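PDB 2QV5: uncharacterized protein Atu2773, which is of unknown function but, as a divergent member of the polysaccharide deacetylase group, may act on a carbohydrate. Local coordinates for residues 47-50 and 51-55; 145-148 and 149-153; 170-173 and 174-178; 195-198 and 199-202. All coordinates share one frame; numbering follows the deposited sequence.

Contact 1: 47-50 and 51-55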
# COMPACT_ATOMS: atom_id res chain seq x y z
N GLN A 47 3.86 -12.01 -12.10
CA GLN A 47 4.42 -11.83 -13.45
C GLN A 47 3.50 -11.01 -14.34
O GLN A 47 3.95 -10.11 -15.04
CB GLN A 47 4.71 -13.18 -14.11
CG GLN A 47 5.56 -13.08 -15.37
CD GLN A 47 6.00 -14.43 -15.90
OE1 GLN A 47 5.45 -15.47 -15.53
NE2 GLN A 47 7.00 -14.42 -16.78
N LYS A 48 2.20 -11.34 -14.31
CA LYS A 48 1.20 -10.63 -15.10
C LYS A 48 1.11 -9.17 -14.67
O LYS A 48 1.06 -8.29 -15.52
CB LYS A 48 -0.16 -11.31 -14.99
CG LYS A 48 -1.17 -10.80 -16.00
CD LYS A 48 -2.52 -11.48 -15.85
CE LYS A 48 -3.61 -10.72 -16.61
NZ LYS A 48 -3.23 -10.40 -18.02
N ALA A 49 1.13 -8.93 -13.35
CA ALA A 49 1.05 -7.56 -12.78
C ALA A 49 2.18 -6.66 -13.30
O ALA A 49 1.93 -5.55 -13.72
CB ALA A 49 1.07 -7.61 -11.25
N ILE A 50 3.41 -7.18 -13.26
CA ILE A 50 4.60 -6.46 -13.72
C ILE A 50 4.58 -6.24 -15.24
O ILE A 50 4.91 -5.16 -15.73
CB ILE A 50 5.90 -7.26 -13.35
CG1 ILE A 50 6.03 -7.45 -11.83
CG2 ILE A 50 7.16 -6.60 -13.93
CD1 ILE A 50 6.34 -6.22 -11.05
N ARG A 51 4.18 -7.28 -15.97
CA ARG A 51 4.05 -7.24 -17.44
C ARG A 51 3.03 -6.20 -17.94
O ARG A 51 3.28 -5.51 -18.94
CB ARG A 51 3.66 -8.63 -17.94
CG ARG A 51 3.68 -8.85 -19.44
CD ARG A 51 3.17 -10.26 -19.73
NE ARG A 51 2.77 -10.44 -21.12
CZ ARG A 51 1.53 -10.32 -21.57
NH1 ARG A 51 0.53 -10.01 -20.75
NH2 ARG A 51 1.28 -10.51 -22.87
N ASP A 52 1.91 -6.08 -17.24
CA ASP A 52 0.75 -5.33 -17.74
C ASP A 52 0.51 -3.93 -17.18
O ASP A 52 0.01 -3.06 -17.90
CB ASP A 52 -0.54 -6.14 -17.58
CG ASP A 52 -0.57 -7.37 -18.47
OD1 ASP A 52 0.31 -7.54 -19.34
OD2 ASP A 52 -1.50 -8.19 -18.29
N LEU A 53 0.80 -3.71 -15.89
CA LEU A 53 0.49 -2.41 -15.28
C LEU A 53 1.54 -1.38 -15.70
O LEU A 53 2.72 -1.71 -15.75
CB LEU A 53 0.42 -2.51 -13.75
CG LEU A 53 -0.68 -3.45 -13.20
CD1 LEU A 53 -0.38 -3.92 -11.79
CD2 LEU A 53 -2.05 -2.81 -13.26
N PRO A 54 1.11 -0.15 -16.03
CA PRO A 54 2.08 0.93 -16.27
C PRO A 54 2.80 1.30 -14.97
O PRO A 54 2.25 1.08 -13.87
CB PRO A 54 1.20 2.07 -16.78
CG PRO A 54 -0.13 1.80 -16.20
CD PRO A 54 -0.27 0.31 -16.25
N PRO A 55 4.05 1.83 -15.07
CA PRO A 55 4.89 2.13 -13.90
C PRO A 55 4.31 3.13 -12.89
O PRO A 55 4.83 3.26 -11.79
CB PRO A 55 6.16 2.72 -14.52
CG PRO A 55 5.82 3.07 -15.90
CD PRO A 55 4.75 2.11 -16.33
O HOH W 1 5.15 -2.64 -15.42

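Contact 2: 145-148 and 149-153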
# COMPACT_ATOMS: atom_id res chain seq x y z
N GLU A 145 -0.62 2.02 18.10
CA GLU A 145 0.29 3.14 18.39
C GLU A 145 1.82 2.84 18.35
O GLU A 145 2.54 3.57 17.67
CB GLU A 145 -0.12 3.91 19.65
CG GLU A 145 0.47 5.31 19.72
CD GLU A 145 0.27 5.99 21.07
OE1 GLU A 145 -0.78 5.77 21.73
OE2 GLU A 145 1.16 6.76 21.48
N PRO A 146 2.31 1.77 19.03
CA PRO A 146 3.77 1.52 18.94
C PRO A 146 4.23 1.20 17.52
O PRO A 146 5.34 1.57 17.14
CB PRO A 146 3.97 0.27 19.81
CG PRO A 146 2.78 0.16 20.65
CD PRO A 146 1.65 0.74 19.86
N VAL A 147 3.37 0.52 16.77
CA VAL A 147 3.63 0.10 15.39
C VAL A 147 3.76 1.33 14.50
O VAL A 147 4.73 1.46 13.73
CB VAL A 147 2.52 -0.87 14.90
CG1 VAL A 147 2.66 -1.22 13.42
CG2 VAL A 147 2.55 -2.14 15.74
N MET A 148 2.80 2.24 14.63
CA MET A 148 2.79 3.47 13.84
C MET A 148 3.92 4.42 14.23
O MET A 148 4.42 5.17 13.38
CB MET A 148 1.42 4.15 13.92
CG MET A 148 0.35 3.39 13.10
SD MET A 148 -1.13 4.36 12.85
CE MET A 148 -0.52 5.56 11.67
N ARG A 149 4.33 4.39 15.49
CA ARG A 149 5.50 5.15 15.93
C ARG A 149 6.80 4.62 15.31
O ARG A 149 7.63 5.40 14.85
CB ARG A 149 5.61 5.17 17.45
CG ARG A 149 4.58 6.06 18.13
CD ARG A 149 4.90 6.22 19.61
NE ARG A 149 3.88 7.00 20.31
CZ ARG A 149 3.87 8.33 20.39
NH1 ARG A 149 4.83 9.05 19.83
NH2 ARG A 149 2.89 8.94 21.05
N ASP A 150 6.97 3.29 15.29
CA ASP A 150 8.14 2.68 14.63
C ASP A 150 8.20 3.02 13.14
O ASP A 150 9.23 3.48 12.64
CB ASP A 150 8.18 1.17 14.83
CG ASP A 150 9.42 0.54 14.23
OD1 ASP A 150 10.47 0.51 14.89
OD2 ASP A 150 9.36 0.07 13.07
N ILE A 151 7.08 2.82 12.44
CA ILE A 151 6.98 3.14 11.00
C ILE A 151 7.24 4.63 10.76
O ILE A 151 8.01 4.98 9.85
CB ILE A 151 5.60 2.70 10.42
CG1 ILE A 151 5.46 1.18 10.47
CG2 ILE A 151 5.42 3.19 8.96
CD1 ILE A 151 4.03 0.69 10.51
N GLY A 152 6.63 5.48 11.59
CA GLY A 152 6.74 6.93 11.46
C GLY A 152 8.17 7.43 11.59
O GLY A 152 8.61 8.27 10.81
N LYS A 153 8.92 6.87 12.55
CA LYS A 153 10.28 7.32 12.84
C LYS A 153 11.30 6.92 11.77
O LYS A 153 12.37 7.52 11.68
CB LYS A 153 10.74 6.83 14.22
CG LYS A 153 11.43 5.48 14.21
CD LYS A 153 11.71 4.95 15.61
CE LYS A 153 12.24 3.53 15.54
NZ LYS A 153 11.91 2.80 16.80

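Contact 3: 170-173 and 174-178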
# COMPACT_ATOMS: atom_id res chain seq x y z
N GLY A 170 -5.81 6.99 11.41
CA GLY A 170 -5.89 8.41 11.07
C GLY A 170 -5.68 9.31 12.27
O GLY A 170 -4.94 10.30 12.20
N GLY A 171 -6.35 8.97 13.37
CA GLY A 171 -6.22 9.71 14.62
C GLY A 171 -4.86 9.58 15.27
O GLY A 171 -4.30 10.57 15.73
N ILE A 172 -4.33 8.35 15.31
CA ILE A 172 -2.99 8.08 15.87
C ILE A 172 -1.89 8.84 15.12
O ILE A 172 -1.03 9.48 15.74
CB ILE A 172 -2.67 6.56 15.97
CG1 ILE A 172 -3.54 5.89 17.04
CG2 ILE A 172 -1.20 6.32 16.29
CD1 ILE A 172 -3.46 4.37 17.03
N ALA A 173 -1.94 8.80 13.79
CA ALA A 173 -1.01 9.52 12.92
C ALA A 173 -1.03 11.04 13.12
O ALA A 173 0.02 11.66 13.09
CB ALA A 173 -1.29 9.21 11.47
N LYS A 174 -2.22 11.62 13.27
CA LYS A 174 -2.33 13.05 13.60
C LYS A 174 -1.70 13.36 14.97
O LYS A 174 -0.98 14.36 15.11
CB LYS A 174 -3.80 13.50 13.58
CG LYS A 174 -4.01 15.01 13.75
CD LYS A 174 -5.48 15.34 14.01
CE LYS A 174 -5.97 14.73 15.32
NZ LYS A 174 -7.45 14.83 15.46
N ALA A 175 -1.94 12.49 15.94
CA ALA A 175 -1.39 12.63 17.29
C ALA A 175 0.13 12.50 17.37
O ALA A 175 0.76 13.13 18.22
CB ALA A 175 -2.06 11.65 18.25
N ILE A 176 0.72 11.68 16.50
CA ILE A 176 2.18 11.46 16.51
C ILE A 176 2.94 12.15 15.36
O ILE A 176 4.16 12.00 15.25
CB ILE A 176 2.55 9.94 16.58
CG1 ILE A 176 2.29 9.24 15.23
CG2 ILE A 176 1.79 9.25 17.71
CD1 ILE A 176 2.81 7.83 15.17
N SER A 177 2.21 12.92 14.54
CA SER A 177 2.73 13.55 13.30
C SER A 177 3.39 12.57 12.30
O SER A 177 4.47 12.84 11.76
CB SER A 177 3.66 14.75 13.61
OG SER A 177 2.96 15.79 14.27
N ALA A 178 2.73 11.44 12.05
CA ALA A 178 3.20 10.47 11.05
C ALA A 178 2.46 10.66 9.72
O ALA A 178 1.27 10.99 9.73
CB ALA A 178 2.99 9.05 11.56

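Contact 4: 195-198 and 199-202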
# COMPACT_ATOMS: atom_id res chain seq x y z
N SER A 195 -17.93 -4.35 -12.46
CA SER A 195 -17.78 -3.76 -11.13
C SER A 195 -16.51 -2.90 -11.00
O SER A 195 -16.57 -1.80 -10.45
CB SER A 195 -17.80 -4.83 -10.05
OG SER A 195 -19.09 -5.41 -9.94
N ILE A 196 -15.39 -3.41 -11.51
CA ILE A 196 -14.11 -2.69 -11.38
C ILE A 196 -14.19 -1.38 -12.15
O ILE A 196 -13.82 -0.34 -11.61
CB ILE A 196 -12.88 -3.56 -11.79
CG1 ILE A 196 -12.85 -4.85 -10.97
CG2 ILE A 196 -11.56 -2.82 -11.51
CD1 ILE A 196 -11.94 -5.91 -11.52
N LEU A 197 -14.75 -1.40 -13.36
CA LEU A 197 -15.01 -0.16 -14.13
C LEU A 197 -15.88 0.87 -13.41
O LEU A 197 -15.61 2.08 -13.50
CB LEU A 197 -15.61 -0.47 -15.50
CG LEU A 197 -14.74 -1.26 -16.48
CD1 LEU A 197 -15.42 -1.47 -17.84
CD2 LEU A 197 -13.40 -0.58 -16.63
N ARG A 198 -16.92 0.42 -12.71
CA ARG A 198 -17.75 1.32 -11.91
C ARG A 198 -16.97 1.97 -10.77
O ARG A 198 -17.12 3.16 -10.50
CB ARG A 198 -18.96 0.59 -11.33
CG ARG A 198 -20.04 0.27 -12.32
CD ARG A 198 -21.23 -0.38 -11.62
NE ARG A 198 -22.15 -1.00 -12.57
CZ ARG A 198 -22.25 -2.31 -12.78
NH1 ARG A 198 -21.49 -3.16 -12.11
NH2 ARG A 198 -23.12 -2.77 -13.67
N LYS A 199 -16.16 1.16 -10.09
CA LYS A 199 -15.34 1.63 -8.97
C LYS A 199 -14.25 2.60 -9.43
O LYS A 199 -13.92 3.55 -8.72
CB LYS A 199 -14.75 0.45 -8.20
CG LYS A 199 -15.70 -0.20 -7.17
CD LYS A 199 -16.37 0.91 -6.36
CE LYS A 199 -16.88 0.45 -5.03
NZ LYS A 199 -17.18 1.65 -4.19
N LEU A 200 -13.70 2.34 -10.61
CA LEU A 200 -12.75 3.26 -11.25
C LEU A 200 -13.42 4.58 -11.65
O LEU A 200 -12.76 5.63 -11.64
CB LEU A 200 -12.11 2.61 -12.46
CG LEU A 200 -11.02 1.56 -12.19
CD1 LEU A 200 -10.88 0.68 -13.40
CD2 LEU A 200 -9.69 2.21 -11.80
N ASP A 201 -14.71 4.53 -11.99
CA ASP A 201 -15.51 5.76 -12.15
C ASP A 201 -15.69 6.50 -10.82
O ASP A 201 -15.60 7.73 -10.78
CB ASP A 201 -16.89 5.48 -12.75
CG ASP A 201 -16.82 5.10 -14.22
OD1 ASP A 201 -15.95 5.60 -14.96
OD2 ASP A 201 -17.68 4.30 -14.64
N ASP A 202 -15.97 5.75 -9.74
CA ASP A 202 -16.07 6.32 -8.39
C ASP A 202 -14.76 7.04 -8.03
O ASP A 202 -14.77 8.19 -7.60
CB ASP A 202 -16.39 5.24 -7.34
CG ASP A 202 -17.85 4.80 -7.37
OD1 ASP A 202 -18.66 5.42 -8.09
OD2 ASP A 202 -18.19 3.82 -6.67
O HOH W 2 -14.59 2.86 -15.92

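Contact 1: 47-50 and 51-55
K48 reaches D52 because its chain leaves the helix with CG opposite the backbone N (chi1 -168°), runs straight as far as CE and bends at the last torsion (chi4 50°), while D52 turns its own CG back beside its backbone N (chi1 -67°). The two side chains cross at a slant, and NZ of K48 meets OD2 of D52 at 2.8 Å, nearly in line with the C-O bond. The other carboxylate oxygen, OD1 of D52, takes NH1 of R51 at 2.9 Å. The D52 carboxylate is thus held by two positive groups of the same helix turn, one on each oxygen, which probably favours its charged form and fixes its rotation. K48 also holds D52 through the backbone, its O accepting the D52 N at 2.9 Å. One residue further on, A49 O receives L53 N at 3.1 Å, and CB of A49 packs on CD1 of L53. L53 is the first residue past the helix to abandon helical angles; there a water donates to I50 O and to L53 O, each at 2.6 Å, tying the last turn to the departing chain. This is the outgoing end of helix 43-52 in the beta-alpha-beta unit of strands 30-39 and 58-62: L53 and I50 lean on both strands, I50 also packs against helix 68-78, and D52 O is bound by R232 of helix 221-233.

Contact 2: 145-148 and 149-153
E145 and R149 are joined first through the backbone, R149 N donating to E145 O at 2.9 Å, and the same i to i+4 pattern carries on through D150 N to P146 O, I151 N to V147 O and G152 N to M148 O. The I151 bond is close to straight, 173° at the hydrogen, whereas G152 N stands above the plane of the M148 carbonyl. The helix is kinked at P146, whose N makes no bond to the preceding turn. One turn apart, the E145 and R149 side chains run side by side in the same direction. E145 sends CG opposite its backbone N (chi1 -160°) and stays extended, which brings OE2 to the side of the guanidinium that carries NE. R149 grips this single oxygen twice, with NH2 at 2.8 Å and NE at 3.0 Å; OE2 lies in the guanidinium plane, the NE bond uses the anti lone pair of OE2, and the carboxylate is turned 48° from the guanidinium. On another face, V147 CG1 lies alongside I151 CD1 at 3.7 Å, and CD1 also rests on the V147 carbonyl oxygen. D150 is buried, and its carboxylate binds R154 in a salt bridge and H117 in a hydrogen bond; the weak bond from K153 NZ, 3.3 Å from OD1, comes third. The two acids therefore do different work: E145 pairs with R149 along the partly exposed helix flank, whereas the partners of D150 supply polar and positive groups that probably stabilise its negative charge in its buried place against helix 109-120.

Contact 3: 170-173 and 174-178
I176 packs back over the I172 carbonyl one turn earlier. CB stands 3.7 Å from I172 O. CG1 sits between the backbone N and carbonyl carbon (chi1 74°), a position that brings it to 3.4 Å from I172 O and leads CD1, the tip, onto the backbone O of M148 in helix 141-153. The other branch, CG2, touches the same I172 O and approaches CG2 of I172 at 4.4 Å. That oxygen also accepts I176 N at 2.9 Å, in the carbonyl plane. The chain then turns: S177 takes a positive phi (55°), and A178 N comes round to A173 O at 2.9 Å, in plane and on a lone pair. With the apolar touch of A173 CB and A178 CB at 4.3 Å beside it, the turn resembles the close of a Schellman motif in its 6→1 bond and positive phi. The segments belong to helix 169-176, between strands 157-160 and 180-186 of a beta-alpha-beta unit. One side of this helix lies against helix 141-153, where I172 touches Q141 and A173 meets M148.

Contact 4: 195-198 and 199-202
S195 begins the turn by accepting K199 N on its carbonyl O at 3.0 Å; its hydroxyl is hydrogen-bonded to E190 and more weakly to T192, and lies level with the edge of the R198 guanidinium. I196 comes next. Its O takes L200 N at 2.9 Å, almost in line with the carbonyl, and its CG2, set opposite the backbone N by a chi1 of -56°, lies beside CD1 of L200 at 4.0 Å, the two side chains pointing the same way. L197 adds CD2 to that CD1 at a looser 4.3 Å. Its carbonyl oxygen is the more heavily used polar atom: D201 N donates to it at 3.0 Å, and a water donates both to it, at 2.7 Å, and to OD1 of D201, so that the aspartate is tied to the same carbonyl through a solvent molecule as well as through its amide. R198 completes the turn, its O accepting D202 N at 2.9 Å. The D202 carboxylate binds R205 in a salt bridge and, only weakly, NZ of K199. All of this is one stretch of helix 193-210, which links strand 180-186 to strand 212-218. Its apolar stripe faces helix 221-233, I196 packing on E222, S223 and A226 and L200 on W230, while K199 and L200 touch L187 in the loop ahead of the helix.

In the fold
All four contacts lie on helices that connect successive parallel strands, on the outside of what the strand pairing makes a beta/alpha barrel. Contacts 2 and 3 are neighbours, centres about 10 Å apart: the guanidinium carbon R149 CZ packs on CG2 of I176 at 3.5 Å, and E145 N meets CD1 of I172 at 3.8 Å, so the salt-bridged pair of contact 2 also flanks the isoleucines of contact 3. Contact 1 is on the opposite side of the chain's centre, its centre about 31 Å from that of contact 2. Contact 4 approaches contact 1 to about 9 Å between nearest atoms, and helix 221-233 packs against both.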